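Local coordinates for intracellular growth locus, subunit C (Francisella tularensis subsp. tularensis, PDB 2QWU), which is a pathogenicity island protein that probably supports growth of Francisella tularensis inside host cells, at residues A[25-30]-A[173-178]; A[21-26]-A[31-36]. The protein carries 2 engineered substitutions. All blocks are in the same frame, centred on the assembly; numbering follows the deposited sequence.

How the contacts relate
Contacts 1 and 2 start from the same loop, which follows strand 18-21 and leads into strand 37-43, and they share Thr25 and Ala26. In contact 1 Thr25 and Cys27 of the loop pack on Tyr175 of strand 173-178 in the large antiparallel sheet, a small buried patch without a hydrogen bond across the segments. Contact 2 joins the two limbs of the loop to each other; it is partly buried and mixed, Ala26, Thr22 and Cys34 packing beside a histidine-to-carbonyl bond and three bridging waters. The two lie about 10 Å apart, centre to centre, and meet where Tyr175 OH comes 2.6 Å from Pro24 O, probably as a hydrogen bond. Contact 1 is thus packing of loop on sheet, contact 2 bonding and packing within the loop.

Contact 1. Residues A[25-30]-A[173-178]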
loop_
_atom_site.group_PDB
_atom_site.type_symbol
_atom_site.label_atom_id
_atom_site.label_comp_id
_atom_site.label_asym_id
_atom_site.label_seq_id
_atom_site.Cartn_x
_atom_site.Cartn_y
_atom_site.Cartn_z
ATOM N N THR A 25 -10.011 -5.893 -5.039
ATOM C CA THR A 25 -10.364 -6.689 -3.862
ATOM C C THR A 25 -9.483 -7.935 -3.790
ATOM O O THR A 25 -9.884 -8.956 -3.239
ATOM C CB THR A 25 -11.843 -7.104 -3.871
ATOM O OG1 THR A 25 -12.105 -7.850 -5.060
ATOM C CG2 THR A 25 -12.747 -5.871 -3.783
ATOM N N ALA A 26 -8.259 -7.851 -4.307
ATOM C CA ALA A 26 -7.366 -9.003 -4.264
ATOM C C ALA A 26 -7.094 -9.489 -2.828
ATOM O O ALA A 26 -6.803 -10.679 -2.632
ATOM C CB ALA A 26 -6.036 -8.675 -4.939
ATOM N N CYS A 27 -7.190 -8.569 -1.853
ATOM C CA CYS A 27 -6.919 -8.889 -0.437
ATOM C C CYS A 27 -7.940 -9.865 0.180
ATOM O O CYS A 27 -7.708 -10.387 1.276
ATOM C CB CYS A 27 -6.848 -7.575 0.403
ATOM S SG CYS A 27 -8.365 -6.595 0.470
ATOM N N ILE A 28 -9.083 -10.082 -0.483
ATOM C CA ILE A 28 -10.039 -11.019 0.035
ATOM C C ILE A 28 -10.358 -12.098 -0.978
ATOM O O ILE A 28 -9.978 -12.034 -2.153
ATOM C CB ILE A 28 -11.364 -10.321 0.496
ATOM C CG1 ILE A 28 -12.088 -9.690 -0.713
ATOM C CG2 ILE A 28 -11.035 -9.345 1.621
ATOM C CD1 ILE A 28 -13.524 -9.110 -0.417
ATOM N N GLY A 29 -11.024 -13.141 -0.525
ATOM C CA GLY A 29 -11.365 -14.198 -1.470
ATOM C C GLY A 29 -10.311 -15.293 -1.619
ATOM O O GLY A 29 -9.217 -15.219 -1.031
ATOM N N SER A 30 -10.650 -16.289 -2.433
ATOM C CA SER A 30 -9.833 -17.492 -2.709
ATOM C C SER A 30 -9.353 -17.430 -4.152
ATOM O O SER A 30 -10.143 -17.708 -5.046
ATOM C CB SER A 30 -10.680 -18.783 -2.599
ATOM O OG SER A 30 -11.002 -19.030 -1.247
HETATM N N MSE A 173 -20.343 0.359 6.671
HETATM C CA MSE A 173 -19.047 0.708 6.069
HETATM C C MSE A 173 -18.953 0.231 4.631
HETATM O O MSE A 173 -19.487 -0.824 4.288
HETATM C CB MSE A 173 -17.892 0.089 6.885
HETATM C CG MSE A 173 -17.844 0.609 8.322
HETATM SE SE MSE A 173 -16.430 -0.016 9.274
HETATM C CE MSE A 173 -16.674 -1.730 9.157
ATOM N N ARG A 174 -18.251 1.000 3.799
ATOM C CA ARG A 174 -18.043 0.607 2.419
ATOM C C ARG A 174 -16.545 0.548 2.120
ATOM O O ARG A 174 -15.747 1.192 2.797
ATOM C CB ARG A 174 -18.670 1.612 1.471
ATOM C CG ARG A 174 -20.209 1.438 1.332
ATOM C CD ARG A 174 -20.780 2.623 0.545
ATOM N NE ARG A 174 -22.214 2.460 0.363
ATOM C CZ ARG A 174 -23.130 2.704 1.299
ATOM N NH1 ARG A 174 -22.778 3.150 2.507
ATOM N NH2 ARG A 174 -24.421 2.469 1.031
ATOM N N TYR A 175 -16.203 -0.215 1.099
ATOM C CA TYR A 175 -14.791 -0.305 0.733
ATOM C C TYR A 175 -14.546 0.996 -0.020
ATOM O O TYR A 175 -15.225 1.260 -1.044
ATOM C CB TYR A 175 -14.591 -1.520 -0.143
ATOM C CG TYR A 175 -13.137 -1.799 -0.489
ATOM C CD1 TYR A 175 -12.211 -2.080 0.509
ATOM C CD2 TYR A 175 -12.735 -1.893 -1.822
ATOM C CE1 TYR A 175 -10.877 -2.473 0.177
ATOM C CE2 TYR A 175 -11.452 -2.283 -2.165
ATOM C CZ TYR A 175 -10.527 -2.572 -1.165
ATOM O OH TYR A 175 -9.239 -3.000 -1.476
ATOM N N HIS A 176 -13.592 1.804 0.457
ATOM C CA HIS A 176 -13.270 3.104 -0.173
ATOM C C HIS A 176 -11.870 3.029 -0.763
ATOM O O HIS A 176 -10.981 2.401 -0.196
ATOM C CB HIS A 176 -13.265 4.274 0.835
ATOM C CG HIS A 176 -14.642 4.761 1.267
ATOM N ND1 HIS A 176 -15.528 3.994 1.996
ATOM C CD2 HIS A 176 -15.215 5.979 1.115
ATOM C CE1 HIS A 176 -16.606 4.726 2.286
ATOM N NE2 HIS A 176 -16.439 5.926 1.763
ATOM N N ILE A 177 -11.657 3.716 -1.877
ATOM C CA ILE A 177 -10.345 3.695 -2.475
ATOM C C ILE A 177 -9.682 5.050 -2.253
ATOM O O ILE A 177 -10.230 6.077 -2.641
ATOM C CB ILE A 177 -10.479 3.353 -3.968
ATOM C CG1 ILE A 177 -11.098 1.950 -4.052
ATOM C CG2 ILE A 177 -9.142 3.503 -4.652
ATOM C CD1 ILE A 177 -11.007 1.234 -5.409
ATOM N N ILE A 178 -8.514 5.052 -1.607
ATOM C CA ILE A 178 -7.780 6.288 -1.299
ATOM C C ILE A 178 -6.602 6.353 -2.240
ATOM O O ILE A 178 -5.706 5.495 -2.207
ATOM C CB ILE A 178 -7.247 6.283 0.190
ATOM C CG1 ILE A 178 -8.420 6.101 1.144
ATOM C CG2 ILE A 178 -6.428 7.479 0.465
ATOM C CD1 ILE A 178 -7.897 5.957 2.628
#
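Strand 173-178 meets loop 25-30 through Tyr175 alone, whose ring and hydroxyl pack against Thr25 and Cys27. Just ahead of it, Arg174 makes a salt bridge to Glu164 through NE and pairs its backbone with Ile95 of strand 86-96. At Tyr175 the side chain swings out to the loop. With CG anti to the backbone N (chi1 -175°), the ring is directed at the loop, and CE2 lies 4.1 Å from CG2 of Thr25. This methyl comes at the ring obliquely. Farther out, the phenol oxygen OH has SG of Cys27 at 4.2 Å, a plain packing distance; its hydrogen bonds go to Pro24 O and Ser72 OG, so the hydroxyl is held by two partners outside the segments. His176 turns the other way, toward Ile160 and Pro162, and its ND1 donates to Arg174 O at 2.9 Å, in the plane of the imidazole but from well above the carbonyl plane. On the loop side, a type I turn from Thr25 to Ile28, closed by Ile28 N on Thr25 O at 3.1 Å, presents Thr25 and Cys27 together. The result is a beta turn of a connecting loop, packed on an aromatic residue of an antiparallel sheet.

Contact 2. Residues A[21-26]-A[31-36]; sequences RTDPTA and HPNCRM. Engineered in segment 31-36: Met36 (natural residue Leu).
Ala26 and His31 close a loop on itself: this is a contact between the two limbs of an omega-shaped excursion that leaves strand 18-21 and returns in strand 37-43, both of which pair with strand 71-79. Across its neck the CA atoms of Arg21 and Met36 are 9.1 Å apart. No regular strand pairing joins the limbs. Instead His31 NE2 donates to Ala26 O at 2.7 Å, in the plane of the imidazole and on a lone pair of the carbonyl. The ring's first torsion, 62°, tucks it between the backbone N and the carbonyl carbon of its own residue, while Asn33 N donates to its ND1. Nearer the neck, Thr22 CG2 rests 3.8 Å from Cys34 SG, and Ala26 CB packs on Arg35 CB at 3.7 Å. Waters fill in the polar links: one joins Thr22 OG1 to the backbone N of Met36, an engineered residue, another Asp23 N to Cys34 O, and a third Asp23 OD2 to Asn33 ND2. Asp23 O takes Thr22 OG1 and Ala26 N from opposite faces of its plane, the latter closing a type I turn. Arg35, bent twice along its chain, also reaches Ile55 O through NH1, and side-on it grips the single atom Asn33 O with NE at 3.0 Å and NH2 at 2.9 Å.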
loop_
_atom_site.group_PDB
_atom_site.type_symbol
_atom_site.label_atom_id
_atom_site.label_comp_id
_atom_site.label_asym_id
_atom_site.label_seq_id
_atom_site.Cartn_x
_atom_site.Cartn_y
_atom_site.Cartn_z
ATOM N N ARG A 21 0.616 -3.408 -8.955
ATOM C CA ARG A 21 -0.796 -3.206 -9.069
ATOM C C ARG A 21 -1.478 -4.547 -8.900
ATOM O O ARG A 21 -1.027 -5.565 -9.479
ATOM C CB ARG A 21 -1.085 -2.639 -10.436
ATOM C CG ARG A 21 -2.524 -2.686 -10.880
ATOM C CD ARG A 21 -2.468 -2.842 -12.366
ATOM N NE ARG A 21 -1.651 -1.777 -12.919
ATOM C CZ ARG A 21 -2.166 -0.681 -13.456
ATOM N NH1 ARG A 21 -3.490 -0.545 -13.506
ATOM N NH2 ARG A 21 -1.370 0.283 -13.905
ATOM N N THR A 22 -2.545 -4.556 -8.120
ATOM C CA THR A 22 -3.297 -5.771 -7.894
ATOM C C THR A 22 -4.754 -5.469 -8.223
ATOM O O THR A 22 -5.122 -4.312 -8.470
ATOM C CB THR A 22 -3.248 -6.214 -6.379
ATOM O OG1 THR A 22 -4.107 -5.364 -5.593
ATOM C CG2 THR A 22 -1.815 -6.099 -5.844
ATOM N N ASP A 23 -5.588 -6.505 -8.238
ATOM C CA ASP A 23 -7.032 -6.290 -8.411
ATOM C C ASP A 23 -7.530 -5.528 -7.137
ATOM O O ASP A 23 -6.999 -5.723 -6.046
ATOM C CB ASP A 23 -7.723 -7.638 -8.538
ATOM C CG ASP A 23 -7.538 -8.246 -9.914
ATOM O OD1 ASP A 23 -7.137 -7.490 -10.849
ATOM O OD2 ASP A 23 -7.794 -9.471 -10.069
ATOM N N PRO A 24 -8.541 -4.636 -7.263
ATOM C CA PRO A 24 -9.014 -3.886 -6.077
ATOM C C PRO A 24 -9.407 -4.717 -4.853
ATOM O O PRO A 24 -9.144 -4.291 -3.741
ATOM C CB PRO A 24 -10.203 -3.079 -6.602
ATOM C CG PRO A 24 -9.899 -2.955 -8.055
ATOM C CD PRO A 24 -9.349 -4.313 -8.450
ATOM N N THR A 25 -10.011 -5.893 -5.039
ATOM C CA THR A 25 -10.364 -6.689 -3.862
ATOM C C THR A 25 -9.483 -7.935 -3.790
ATOM O O THR A 25 -9.884 -8.956 -3.239
ATOM C CB THR A 25 -11.843 -7.104 -3.871
ATOM O OG1 THR A 25 -12.105 -7.850 -5.060
ATOM C CG2 THR A 25 -12.747 -5.871 -3.783
ATOM N N ALA A 26 -8.259 -7.851 -4.307
ATOM C CA ALA A 26 -7.366 -9.003 -4.264
ATOM C C ALA A 26 -7.094 -9.489 -2.828
ATOM O O ALA A 26 -6.803 -10.679 -2.632
ATOM C CB ALA A 26 -6.036 -8.675 -4.939
ATOM N N HIS A 31 -8.096 -17.078 -4.374
ATOM C CA HIS A 31 -7.568 -16.967 -5.740
ATOM C C HIS A 31 -6.055 -17.053 -5.692
ATOM O O HIS A 31 -5.476 -16.910 -4.640
ATOM C CB HIS A 31 -8.021 -15.645 -6.367
ATOM C CG HIS A 31 -7.527 -14.434 -5.653
ATOM N ND1 HIS A 31 -6.329 -13.824 -5.962
ATOM C CD2 HIS A 31 -8.042 -13.739 -4.614
ATOM C CE1 HIS A 31 -6.131 -12.811 -5.147
ATOM N NE2 HIS A 31 -7.158 -12.742 -4.314
ATOM N N PRO A 32 -5.394 -17.284 -6.843
ATOM C CA PRO A 32 -3.940 -17.399 -6.887
ATOM C C PRO A 32 -3.185 -16.126 -7.240
ATOM O O PRO A 32 -1.998 -16.179 -7.487
ATOM C CB PRO A 32 -3.752 -18.444 -7.982
ATOM C CG PRO A 32 -4.791 -18.014 -8.991
ATOM C CD PRO A 32 -5.991 -17.715 -8.128
ATOM N N ASN A 33 -3.880 -15.007 -7.315
ATOM C CA ASN A 33 -3.242 -13.757 -7.789
ATOM C C ASN A 33 -2.602 -12.965 -6.675
ATOM O O ASN A 33 -2.811 -13.255 -5.477
ATOM C CB ASN A 33 -4.285 -12.893 -8.544
ATOM C CG ASN A 33 -5.101 -13.716 -9.531
ATOM O OD1 ASN A 33 -4.533 -14.400 -10.375
ATOM N ND2 ASN A 33 -6.427 -13.676 -9.407
ATOM N N CYS A 34 -1.796 -11.989 -7.064
ATOM C CA CYS A 34 -1.083 -11.196 -6.072
ATOM C C CYS A 34 -2.003 -10.303 -5.232
ATOM O O CYS A 34 -3.107 -9.893 -5.637
ATOM C CB CYS A 34 0.006 -10.376 -6.726
ATOM S SG CYS A 34 -0.672 -9.101 -7.824
ATOM N N ARG A 35 -1.586 -10.093 -3.985
ATOM C CA ARG A 35 -2.361 -9.223 -3.107
ATOM C C ARG A 35 -1.403 -8.651 -2.040
ATOM O O ARG A 35 -0.446 -9.309 -1.601
ATOM C CB ARG A 35 -3.558 -9.949 -2.454
ATOM C CG ARG A 35 -3.232 -10.874 -1.179
ATOM C CD ARG A 35 -2.373 -12.034 -1.514
ATOM N NE ARG A 35 -2.926 -12.919 -2.535
ATOM C CZ ARG A 35 -3.887 -13.848 -2.374
ATOM N NH1 ARG A 35 -4.494 -14.079 -1.197
ATOM N NH2 ARG A 35 -4.243 -14.614 -3.417
HETATM N N MSE A 36 -1.670 -7.410 -1.648
HETATM C CA MSE A 36 -0.860 -6.719 -0.641
HETATM C C MSE A 36 -1.771 -6.048 0.346
HETATM O O MSE A 36 -2.790 -5.499 -0.011
HETATM C CB MSE A 36 0.037 -5.654 -1.310
HETATM C CG MSE A 36 1.202 -6.212 -2.062
HETATM SE SE MSE A 36 2.245 -4.749 -2.755
HETATM C CE MSE A 36 2.698 -4.128 -1.254
HETATM O O HOH W 1 -3.941 -5.817 -2.912
HETATM O O HOH W 2 -4.454 -9.264 -7.969
HETATM O O HOH W 3 -7.131 -10.891 -8.041
#